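Local coordinates for protein predicted ATPase of the ABC class (Vibrio vulnificus, PDB 5D6A) that probably binds and hydrolyses ATP as an ABC-class ATPase, its nucleotide site being occupied here by the ATP analogue AMP-PNP, at residues A[213-218]-A[228-233]; A[279-284]-A[292-297]; A[267-272]-A[425-430]. All blocks are in the same frame, centred on the assembly; numbering follows the deposited sequence.

Contact 1 of 3, residues A[213-218]-A[228-233]. With ANP (phosphoaminophosphonic acid-adenylate ester), chain C.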
loop_
_atom_site.group_PDB
_atom_site.type_symbol
_atom_site.label_atom_id
_atom_site.label_comp_id
_atom_site.label_asym_id
_atom_site.label_seq_id
_atom_site.Cartn_x
_atom_site.Cartn_y
_atom_site.Cartn_z
ATOM N N GLY A 213 2.900 31.459 -9.347
ATOM C CA GLY A 213 3.507 31.648 -8.035
ATOM C C GLY A 213 3.264 30.456 -7.125
ATOM O O GLY A 213 3.658 30.470 -5.956
ATOM N N SER A 214 2.613 29.422 -7.657
ATOM C CA SER A 214 2.331 28.221 -6.884
ATOM C C SER A 214 3.587 27.376 -6.738
ATOM O O SER A 214 4.471 27.406 -7.597
ATOM C CB SER A 214 1.251 27.371 -7.571
ATOM O OG SER A 214 0.017 28.057 -7.664
ATOM N N ILE A 215 3.660 26.631 -5.642
ATOM C CA ILE A 215 4.764 25.717 -5.392
ATOM C C ILE A 215 4.158 24.318 -5.439
ATOM O O ILE A 215 3.460 23.896 -4.514
ATOM C CB ILE A 215 5.459 26.003 -4.051
ATOM C CG1 ILE A 215 6.018 27.428 -4.054
ATOM C CG2 ILE A 215 6.588 25.012 -3.814
ATOM C CD1 ILE A 215 6.760 27.807 -2.790
ATOM N N LEU A 216 4.421 23.615 -6.537
ATOM C CA LEU A 216 3.863 22.282 -6.774
ATOM C C LEU A 216 4.592 21.117 -6.077
ATOM O O LEU A 216 3.947 20.304 -5.419
ATOM C CB LEU A 216 3.792 22.020 -8.284
ATOM C CG LEU A 216 3.125 23.116 -9.125
ATOM C CD1 LEU A 216 3.122 22.739 -10.599
ATOM C CD2 LEU A 216 1.715 23.398 -8.644
ATOM N N PRO A 217 5.933 21.031 -6.207
ATOM C CA PRO A 217 6.642 19.902 -5.589
ATOM C C PRO A 217 6.600 19.890 -4.063
ATOM O O PRO A 217 6.625 20.953 -3.437
ATOM C CB PRO A 217 8.084 20.102 -6.060
ATOM C CG PRO A 217 8.205 21.571 -6.232
ATOM C CD PRO A 217 6.876 22.003 -6.789
ATOM N N ARG A 218 6.547 18.687 -3.485
ATOM C CA ARG A 218 6.518 18.523 -2.037
ATOM C C ARG A 218 7.950 18.282 -1.573
ATOM O O ARG A 218 8.833 18.066 -2.402
ATOM C CB ARG A 218 5.616 17.352 -1.625
ATOM C CG ARG A 218 4.288 17.252 -2.375
ATOM C CD ARG A 218 3.630 18.602 -2.639
ATOM N NE ARG A 218 3.303 19.355 -1.435
ATOM C CZ ARG A 218 2.945 20.637 -1.431
ATOM N NH1 ARG A 218 2.900 21.336 -2.561
ATOM N NH2 ARG A 218 2.656 21.239 -0.285
ATOM N N LYS A 228 10.803 23.860 -0.131
ATOM C CA LYS A 228 11.283 25.233 -0.016
ATOM C C LYS A 228 12.409 25.386 -1.034
ATOM O O LYS A 228 13.171 24.445 -1.272
ATOM C CB LYS A 228 11.773 25.557 1.403
ATOM C CG LYS A 228 13.109 24.940 1.794
ATOM C CD LYS A 228 13.553 25.420 3.168
ATOM C CE LYS A 228 14.994 25.029 3.468
ATOM N NZ LYS A 228 15.216 23.557 3.433
ATOM N N ASP A 229 12.508 26.569 -1.630
ATOM C CA ASP A 229 13.514 26.843 -2.658
ATOM C C ASP A 229 13.230 25.982 -3.886
ATOM O O ASP A 229 14.061 25.181 -4.308
ATOM C CB ASP A 229 14.945 26.607 -2.144
ATOM C CG ASP A 229 15.294 27.476 -0.942
ATOM O OD1 ASP A 229 16.426 27.344 -0.428
ATOM O OD2 ASP A 229 14.446 28.289 -0.510
ATOM N N ALA A 230 12.032 26.149 -4.435
ATOM C CA ALA A 230 11.605 25.429 -5.627
ATOM C C ALA A 230 11.329 26.432 -6.735
ATOM O O ALA A 230 11.164 27.622 -6.472
ATOM C CB ALA A 230 10.358 24.615 -5.332
ATOM N N VAL A 231 11.286 25.953 -7.973
ATOM C CA VAL A 231 11.010 26.814 -9.115
ATOM C C VAL A 231 9.508 27.085 -9.144
ATOM O O VAL A 231 8.720 26.179 -9.421
ATOM C CB VAL A 231 11.443 26.154 -10.443
ATOM C CG1 VAL A 231 11.158 27.077 -11.621
ATOM C CG2 VAL A 231 12.917 25.778 -10.395
ATOM N N GLU A 232 9.111 28.317 -8.838
ATOM C CA GLU A 232 7.689 28.669 -8.824
ATOM C C GLU A 232 7.059 28.472 -10.195
ATOM O O GLU A 232 7.712 28.636 -11.225
ATOM C CB GLU A 232 7.472 30.108 -8.346
ATOM C CG GLU A 232 8.155 31.174 -9.191
ATOM C CD GLU A 232 7.852 32.577 -8.702
ATOM O OE1 GLU A 232 6.887 32.743 -7.924
ATOM O OE2 GLU A 232 8.576 33.515 -9.102
ATOM N N PHE A 233 5.779 28.126 -10.195
ATOM C CA PHE A 233 5.061 27.866 -11.432
ATOM C C PHE A 233 4.670 29.140 -12.176
ATOM O O PHE A 233 4.262 30.131 -11.569
ATOM C CB PHE A 233 3.803 27.047 -11.140
ATOM C CG PHE A 233 3.023 26.683 -12.367
ATOM C CD1 PHE A 233 3.316 25.524 -13.074
ATOM C CD2 PHE A 233 1.998 27.501 -12.818
ATOM C CE1 PHE A 233 2.597 25.186 -14.206
ATOM C CE2 PHE A 233 1.277 27.170 -13.950
ATOM C CZ PHE A 233 1.576 26.011 -14.645
HETATM P PG ANP C . 6.239 11.049 -14.395
HETATM O O1G ANP C . 4.910 11.745 -14.547
HETATM O O2G ANP C . 6.169 9.783 -13.571
HETATM O O3G ANP C . 6.969 10.908 -15.709
HETATM P PB ANP C . 8.368 13.240 -14.135
HETATM O O1B ANP C . 7.642 14.179 -15.051
HETATM O O2B ANP C . 9.464 12.388 -14.731
HETATM N N3B ANP C . 7.198 12.146 -13.416
HETATM P PA ANP C . 8.471 14.239 -11.499
HETATM O O1A ANP C . 7.574 15.438 -11.346
HETATM O O2A ANP C . 7.946 12.881 -11.106
HETATM O O3A ANP C . 9.032 14.175 -13.005
HETATM O "O5'" ANP C . 9.815 14.490 -10.661
HETATM C "C5'" ANP C . 10.564 15.685 -10.831
HETATM C "C4'" ANP C . 11.410 15.948 -9.594
HETATM O "O4'" ANP C . 11.723 17.342 -9.540
HETATM C "C3'" ANP C . 10.697 15.612 -8.291
HETATM O "O3'" ANP C . 11.629 15.077 -7.341
HETATM C "C2'" ANP C . 10.130 16.932 -7.820
HETATM O "O2'" ANP C . 10.121 17.027 -6.391
HETATM C "C1'" ANP C . 11.040 17.977 -8.458
HETATM N N9 ANP C . 10.275 19.143 -8.962
HETATM C C8 ANP C . 9.142 19.114 -9.697
HETATM N N7 ANP C . 8.723 20.376 -9.972
HETATM C C5 ANP C . 9.598 21.231 -9.413
HETATM C C6 ANP C . 9.750 22.701 -9.322
HETATM N N6 ANP C . 8.853 23.527 -9.906
HETATM N N1 ANP C . 10.813 23.188 -8.639
HETATM C C2 ANP C . 11.718 22.376 -8.052
HETATM N N3 ANP C . 11.631 21.030 -8.101
HETATM C C4 ANP C . 10.617 20.413 -8.752
#
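G213 N gives to F233 O at 2.9 Å and F233 N gives to S214 O at 3.0 Å, two backbone hydrogen bonds that join the loops. The loops have no regular strand character, and their touching parts run at 124° to each other. The side chains that meet are mostly apolar. The methyl CD1 of L216 meets ring atom CD1 of F233 at 3.7 Å. F233 has its CB turned toward 213-218, and with CG anti to the backbone N (chi1 -178°) its ring meets L216 at a slant. L216 also packs on T273, L274 and A277 of helix 271-280. The CB of A230 points at 213-218 and touches P217 CG at 3.8 Å, with CG2 of I215 beside it. P217 and A230 also bear on one face of the adenine of AMP-PNP, with P217 CG 3.5 Å from C5 of the base. V231 takes the edge of the base through its backbone. V231 N gives to N1 of AMP-PNP at 2.9 Å, and N6 of AMP-PNP gives to V231 O at 2.7 Å. The backbone of V231 thus offers one donor and one acceptor, which match the N1 and N6 edge of adenine. Such a pattern suits adenine and would probably not suit guanine. P217 and A230 add apolar contact over the face, so the polar match within this contact comes from V231.

Contact 2 of 3, residues A[279-284]-A[292-297]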
loop_
_atom_site.group_PDB
_atom_site.type_symbol
_atom_site.label_atom_id
_atom_site.label_comp_id
_atom_site.label_asym_id
_atom_site.label_seq_id
_atom_site.Cartn_x
_atom_site.Cartn_y
_atom_site.Cartn_z
ATOM N N GLU A 279 -4.643 16.695 -9.167
ATOM C CA GLU A 279 -5.485 15.646 -8.574
ATOM C C GLU A 279 -5.843 15.976 -7.131
ATOM O O GLU A 279 -6.936 15.636 -6.673
ATOM C CB GLU A 279 -4.808 14.266 -8.620
ATOM C CG GLU A 279 -3.800 14.023 -7.503
ATOM C CD GLU A 279 -3.109 12.680 -7.592
ATOM O OE1 GLU A 279 -2.864 12.206 -8.715
ATOM O OE2 GLU A 279 -2.775 12.115 -6.531
ATOM N N ARG A 280 -4.923 16.626 -6.417
ATOM C CA ARG A 280 -5.166 16.987 -5.019
ATOM C C ARG A 280 -5.899 18.309 -4.849
ATOM O O ARG A 280 -6.435 18.588 -3.780
ATOM C CB ARG A 280 -3.871 16.976 -4.207
ATOM C CG ARG A 280 -3.335 15.572 -4.025
ATOM C CD ARG A 280 -2.506 15.423 -2.769
ATOM N NE ARG A 280 -2.549 14.032 -2.324
ATOM C CZ ARG A 280 -3.586 13.480 -1.686
ATOM N NH1 ARG A 280 -4.687 14.186 -1.426
ATOM N NH2 ARG A 280 -3.536 12.203 -1.320
ATOM N N SER A 281 -5.940 19.112 -5.906
ATOM C CA SER A 281 -6.652 20.384 -5.854
ATOM C C SER A 281 -8.173 20.201 -5.817
ATOM O O SER A 281 -8.914 21.180 -5.868
ATOM C CB SER A 281 -6.232 21.282 -7.013
ATOM O OG SER A 281 -4.864 21.636 -6.874
ATOM N N ILE A 282 -8.632 18.950 -5.755
ATOM C CA ILE A 282 -10.067 18.687 -5.595
ATOM C C ILE A 282 -10.454 19.119 -4.183
ATOM O O ILE A 282 -11.630 19.317 -3.885
ATOM C CB ILE A 282 -10.447 17.201 -5.792
ATOM C CG1 ILE A 282 -9.675 16.305 -4.809
ATOM C CG2 ILE A 282 -10.204 16.774 -7.235
ATOM C CD1 ILE A 282 -10.020 14.838 -4.918
ATOM N N TYR A 283 -9.446 19.228 -3.316
ATOM C CA TYR A 283 -9.633 19.696 -1.950
ATOM C C TYR A 283 -9.020 21.080 -1.825
ATOM O O TYR A 283 -8.190 21.474 -2.642
ATOM C CB TYR A 283 -8.918 18.798 -0.938
ATOM C CG TYR A 283 -9.292 17.340 -0.965
ATOM C CD1 TYR A 283 -10.525 16.907 -0.491
ATOM C CD2 TYR A 283 -8.388 16.386 -1.407
ATOM C CE1 TYR A 283 -10.859 15.565 -0.494
ATOM C CE2 TYR A 283 -8.712 15.043 -1.412
ATOM C CZ TYR A 283 -9.946 14.637 -0.954
ATOM O OH TYR A 283 -10.271 13.301 -0.955
ATOM N N ASN A 284 -9.423 21.804 -0.788
ATOM C CA ASN A 284 -8.879 23.121 -0.505
ATOM C C ASN A 284 -7.659 22.939 0.389
ATOM O O ASN A 284 -7.642 22.049 1.240
ATOM C CB ASN A 284 -9.916 23.985 0.213
ATOM C CG ASN A 284 -11.178 24.193 -0.603
ATOM O OD1 ASN A 284 -11.142 24.248 -1.833
ATOM N ND2 ASN A 284 -12.304 24.320 0.084
ATOM N N GLU A 292 -2.719 26.355 -2.336
ATOM C CA GLU A 292 -3.980 27.000 -1.924
ATOM C C GLU A 292 -4.651 27.880 -2.993
ATOM O O GLU A 292 -5.745 28.388 -2.769
ATOM C CB GLU A 292 -3.834 27.789 -0.605
ATOM C CG GLU A 292 -2.980 29.058 -0.637
ATOM C CD GLU A 292 -1.485 28.805 -0.659
ATOM O OE1 GLU A 292 -1.056 27.669 -0.964
ATOM O OE2 GLU A 292 -0.733 29.758 -0.367
ATOM N N TYR A 293 -3.993 28.086 -4.129
ATOM C CA TYR A 293 -4.609 28.850 -5.211
ATOM C C TYR A 293 -4.676 28.020 -6.487
ATOM O O TYR A 293 -4.614 28.547 -7.600
ATOM C CB TYR A 293 -3.928 30.206 -5.415
ATOM C CG TYR A 293 -4.287 31.191 -4.328
ATOM C CD1 TYR A 293 -5.512 31.851 -4.349
ATOM C CD2 TYR A 293 -3.413 31.462 -3.279
ATOM C CE1 TYR A 293 -5.861 32.752 -3.357
ATOM C CE2 TYR A 293 -3.750 32.366 -2.281
ATOM C CZ TYR A 293 -4.976 33.007 -2.325
ATOM O OH TYR A 293 -5.324 33.908 -1.342
ATOM N N ILE A 294 -4.818 26.709 -6.298
ATOM C CA ILE A 294 -4.974 25.769 -7.396
ATOM C C ILE A 294 -6.318 25.088 -7.173
ATOM O O ILE A 294 -6.579 24.574 -6.088
ATOM C CB ILE A 294 -3.875 24.689 -7.426
ATOM C CG1 ILE A 294 -2.480 25.321 -7.397
ATOM C CG2 ILE A 294 -4.028 23.825 -8.671
ATOM C CD1 ILE A 294 -1.350 24.312 -7.417
ATOM N N VAL A 295 -7.173 25.108 -8.191
ATOM C CA VAL A 295 -8.485 24.471 -8.103
ATOM C C VAL A 295 -8.691 23.519 -9.276
ATOM O O VAL A 295 -8.139 23.718 -10.359
ATOM C CB VAL A 295 -9.635 25.502 -8.061
ATOM C CG1 VAL A 295 -9.595 26.290 -6.760
ATOM C CG2 VAL A 295 -9.581 26.430 -9.266
ATOM N N THR A 296 -9.486 22.481 -9.046
ATOM C CA THR A 296 -9.773 21.485 -10.063
ATOM C C THR A 296 -11.198 20.972 -9.895
ATOM O O THR A 296 -11.766 21.015 -8.806
ATOM C CB THR A 296 -8.796 20.294 -9.961
ATOM O OG1 THR A 296 -7.447 20.763 -10.059
ATOM C CG2 THR A 296 -9.050 19.276 -11.061
ATOM N N ASP A 297 -11.776 20.510 -10.997
ATOM C CA ASP A 297 -13.108 19.943 -10.987
ATOM C C ASP A 297 -13.215 18.997 -9.784
ATOM O O ASP A 297 -12.411 18.077 -9.642
ATOM C CB ASP A 297 -13.332 19.193 -12.301
ATOM C CG ASP A 297 -14.709 18.590 -12.413
ATOM O OD1 ASP A 297 -15.392 18.398 -11.381
ATOM O OD2 ASP A 297 -15.098 18.293 -13.552
#
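Helix 271-280, which starts in the probable P-loop, ends here against the edge strand 294-296, with S281 facing I294 and T296. The helix stops at R280, and the chain leaves it through a type I turn from R280 to Y283. S281 is the centre of the contact. Its CB points at the strand and comes within 3.3 Å of T296 OG1. Its OG stands anti to the carbonyl carbon (chi1 -65°), lies against CG2 of I294 and is hydrogen-bonded to A277 O one helical turn back. T296 OG1 likewise looks beyond the pair, to S208 OG and I278 O. The one backbone link between the segments is weak: T296 N to S281 O, 3.5 Å, with an N-H...O angle of 130°. S281 O has a further donor in R198 NH2. Farther on, I282 CG2 reaches D297 O at 3.5 Å. The other branch of I282, CG1, lies over a face of the Y283 ring, 3.6 Å above its plane. Strand 294-296 is hydrogen-bonded to strand 206-211, V295 with F209, while I294 packs on V210 and L216. N284 and E292 border helix 181-199, through Q194 and V190.

Contact 3 of 3, residues A[267-272]-A[425-430]. With ANP (phosphoaminophosphonic acid-adenylate ester), chain C.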
loop_
_atom_site.group_PDB
_atom_site.type_symbol
_atom_site.label_atom_id
_atom_site.label_comp_id
_atom_site.label_asym_id
_atom_site.label_seq_id
_atom_site.Cartn_x
_atom_site.Cartn_y
_atom_site.Cartn_z
ATOM N N GLY A 267 11.986 12.720 -19.030
ATOM C CA GLY A 267 11.928 12.221 -17.663
ATOM C C GLY A 267 12.551 13.137 -16.625
ATOM O O GLY A 267 13.584 13.763 -16.865
ATOM N N PHE A 268 11.897 13.213 -15.468
ATOM C CA PHE A 268 12.353 14.001 -14.321
ATOM C C PHE A 268 12.243 15.516 -14.563
ATOM O O PHE A 268 13.064 16.290 -14.073
ATOM C CB PHE A 268 13.789 13.594 -13.939
ATOM C CG PHE A 268 14.125 13.825 -12.492
ATOM C CD1 PHE A 268 13.726 12.905 -11.529
ATOM C CD2 PHE A 268 14.851 14.935 -12.088
ATOM C CE1 PHE A 268 14.030 13.097 -10.193
ATOM C CE2 PHE A 268 15.160 15.131 -10.750
ATOM C CZ PHE A 268 14.751 14.209 -9.803
ATOM N N HIS A 269 11.212 15.928 -15.302
ATOM C CA HIS A 269 10.984 17.352 -15.600
ATOM C C HIS A 269 9.805 17.988 -14.845
ATOM O O HIS A 269 9.631 19.206 -14.904
ATOM C CB HIS A 269 10.845 17.572 -17.111
ATOM C CG HIS A 269 12.136 17.439 -17.852
ATOM N ND1 HIS A 269 12.603 16.235 -18.329
ATOM C CD2 HIS A 269 13.071 18.361 -18.184
ATOM C CE1 HIS A 269 13.764 16.419 -18.930
ATOM N NE2 HIS A 269 14.071 17.701 -18.855
ATOM N N GLY A 270 8.995 17.180 -14.159
ATOM C CA GLY A 270 7.881 17.710 -13.363
ATOM C C GLY A 270 6.466 17.445 -13.853
ATOM O O GLY A 270 5.553 18.191 -13.511
ATOM N N LYS A 271 6.274 16.383 -14.633
ATOM C CA LYS A 271 4.949 16.057 -15.169
ATOM C C LYS A 271 4.023 15.519 -14.084
ATOM O O LYS A 271 2.889 15.978 -13.955
ATOM C CB LYS A 271 5.047 15.052 -16.317
ATOM C CG LYS A 271 5.933 15.509 -17.470
ATOM C CD LYS A 271 5.947 14.516 -18.628
ATOM C CE LYS A 271 6.567 13.173 -18.265
ATOM N NZ LYS A 271 7.995 13.296 -17.868
ATOM N N SER A 272 4.499 14.542 -13.314
ATOM C CA SER A 272 3.698 13.977 -12.224
ATOM C C SER A 272 3.428 15.010 -11.154
ATOM O O SER A 272 2.328 15.064 -10.613
ATOM C CB SER A 272 4.379 12.772 -11.579
ATOM O OG SER A 272 4.303 11.632 -12.409
HETATM N N MSE A 425 6.710 20.039 -20.026
HETATM C CA MSE A 425 7.451 20.401 -18.825
HETATM C C MSE A 425 8.913 20.359 -19.177
HETATM O O MSE A 425 9.392 19.391 -19.774
HETATM C CB MSE A 425 7.159 19.442 -17.674
HETATM C CG MSE A 425 5.695 19.477 -17.240
HETATM SE SE MSE A 425 5.152 21.295 -16.709
HETATM C CE MSE A 425 6.039 21.385 -14.954
ATOM N N HIS A 426 9.629 21.418 -18.820
ATOM C CA HIS A 426 11.054 21.530 -19.094
ATOM C C HIS A 426 11.673 22.354 -17.981
ATOM O O HIS A 426 11.265 23.484 -17.758
ATOM C CB HIS A 426 11.266 22.208 -20.447
ATOM C CG HIS A 426 12.701 22.469 -20.779
ATOM N ND1 HIS A 426 13.489 21.558 -21.448
ATOM C CD2 HIS A 426 13.488 23.544 -20.540
ATOM C CE1 HIS A 426 14.700 22.060 -21.605
ATOM N NE2 HIS A 426 14.727 23.263 -21.062
ATOM N N ASP A 427 12.662 21.792 -17.291
ATOM C CA ASP A 427 13.293 22.484 -16.163
ATOM C C ASP A 427 12.259 23.049 -15.181
ATOM O O ASP A 427 12.456 24.110 -14.587
ATOM C CB ASP A 427 14.249 23.577 -16.655
ATOM C CG ASP A 427 15.502 23.011 -17.312
ATOM O OD1 ASP A 427 15.650 21.772 -17.372
ATOM O OD2 ASP A 427 16.350 23.811 -17.761
ATOM N N TYR A 428 11.157 22.313 -15.033
ATOM C CA TYR A 428 10.061 22.649 -14.112
ATOM C C TYR A 428 9.303 23.938 -14.455
ATOM O O TYR A 428 9.047 24.774 -13.588
ATOM C CB TYR A 428 10.568 22.680 -12.666
ATOM C CG TYR A 428 11.450 21.498 -12.335
ATOM C CD1 TYR A 428 10.932 20.209 -12.309
ATOM C CD2 TYR A 428 12.801 21.667 -12.050
ATOM C CE1 TYR A 428 11.734 19.120 -12.018
ATOM C CE2 TYR A 428 13.608 20.584 -11.752
ATOM C CZ TYR A 428 13.069 19.314 -11.737
ATOM O OH TYR A 428 13.865 18.234 -11.444
ATOM N N GLN A 429 8.948 24.083 -15.726
ATOM C CA GLN A 429 8.161 25.220 -16.193
ATOM C C GLN A 429 7.288 24.742 -17.342
ATOM O O GLN A 429 7.718 23.929 -18.161
ATOM C CB GLN A 429 9.042 26.387 -16.644
ATOM C CG GLN A 429 10.007 26.056 -17.770
ATOM C CD GLN A 429 10.656 27.280 -18.382
ATOM O OE1 GLN A 429 10.437 28.409 -17.936
ATOM N NE2 GLN A 429 11.460 27.062 -19.420
ATOM N N ALA A 430 6.061 25.242 -17.399
ATOM C CA ALA A 430 5.132 24.838 -18.440
ATOM C C ALA A 430 5.392 25.583 -19.745
ATOM O O ALA A 430 5.744 26.762 -19.742
ATOM C CB ALA A 430 3.702 25.068 -17.980
HETATM P PG ANP C . 6.239 11.049 -14.395
HETATM O O1G ANP C . 4.910 11.745 -14.547
HETATM O O2G ANP C . 6.169 9.783 -13.571
HETATM O O3G ANP C . 6.969 10.908 -15.709
HETATM P PB ANP C . 8.368 13.240 -14.135
HETATM O O1B ANP C . 7.642 14.179 -15.051
HETATM O O2B ANP C . 9.464 12.388 -14.731
HETATM N N3B ANP C . 7.198 12.146 -13.416
HETATM P PA ANP C . 8.471 14.239 -11.499
HETATM O O1A ANP C . 7.574 15.438 -11.346
HETATM O O2A ANP C . 7.946 12.881 -11.106
HETATM O O3A ANP C . 9.032 14.175 -13.005
HETATM O "O5'" ANP C . 9.815 14.490 -10.661
HETATM C "C5'" ANP C . 10.564 15.685 -10.831
HETATM C "C4'" ANP C . 11.410 15.948 -9.594
HETATM O "O4'" ANP C . 11.723 17.342 -9.540
HETATM C "C3'" ANP C . 10.697 15.612 -8.291
HETATM O "O3'" ANP C . 11.629 15.077 -7.341
HETATM C "C2'" ANP C . 10.130 16.932 -7.820
HETATM O "O2'" ANP C . 10.121 17.027 -6.391
HETATM C "C1'" ANP C . 11.040 17.977 -8.458
HETATM N N9 ANP C . 10.275 19.143 -8.962
HETATM C C8 ANP C . 9.142 19.114 -9.697
HETATM N N7 ANP C . 8.723 20.376 -9.972
HETATM C C5 ANP C . 9.598 21.231 -9.413
HETATM C C6 ANP C . 9.750 22.701 -9.322
HETATM N N6 ANP C . 8.853 23.527 -9.906
HETATM N N1 ANP C . 10.813 23.188 -8.639
HETATM C C2 ANP C . 11.718 22.376 -8.052
HETATM N N3 ANP C . 11.631 21.030 -8.101
HETATM C C4 ANP C . 10.617 20.413 -8.752
#
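Y428 and F268 meet at an oblique angle beside the sugar of AMP-PNP. The hydroxyl OH of Y428 is 3.4 Å from CE2 of F268. Each ring gives one face to the nucleotide: C4 of the adenine lies 3.5 Å above the Y428 ring, toward its rim, and ribose C4' lies over F268. The Y428 ring also runs past the carbonyl of H269, whose O accepts a weak bond from Y428 N. The H269 ring turns its edge to the other segment: D427 N lies at that edge, near the ring plane, 3.6 Å from H269 CD2. On the side of the phosphates, K271 and the selenomethionine M425 slide past each other in opposite directions, CG to CG at 4.0 Å. M425 is bent at chi2 and chi3, and this brings its CE back to G270 O. K271 is bent too, at chi3 and chi4, which turns NZ onto O1B of AMP-PNP at 3.0 Å. NZ is also hydrogen-bonded to G266 O. O1B takes a second firm bond from K271 N at 2.6 Å, and F268 N gives to O2B at 2.7 Å. The CB of H426 points away from 267-272, and its ND1 is hydrogen-bonded to D384 OD2 of the second subunit. The loop of backbone amides round the beta phosphate, with G270 as N-cap of the helix and the lysine after it, fits a Walker A P-loop.

In the fold
Following the chain, contact 1 comes first and closes the short loop between 218 and 228, after strand 206-211. Strands 240-245, 249-257 and 260-264 follow, then the loop that opens contact 3. Helix 271-280 leads to contact 2, which ties the end of this helix to strand 294-296 of the antiparallel sheet. Contact 3 closes only at 425-430, with 152 residues between its own segments, so contact 2 falls within its span, while contact 1 precedes both. Contact 3 ties the start of the same helix to the end of strand 421-425 in the mixed sheet. Contacts 1 and 3 sandwich the adenine, P217 and Y428 lying on opposite faces. Contacts 1 and 2 meet where L216 packs on I294.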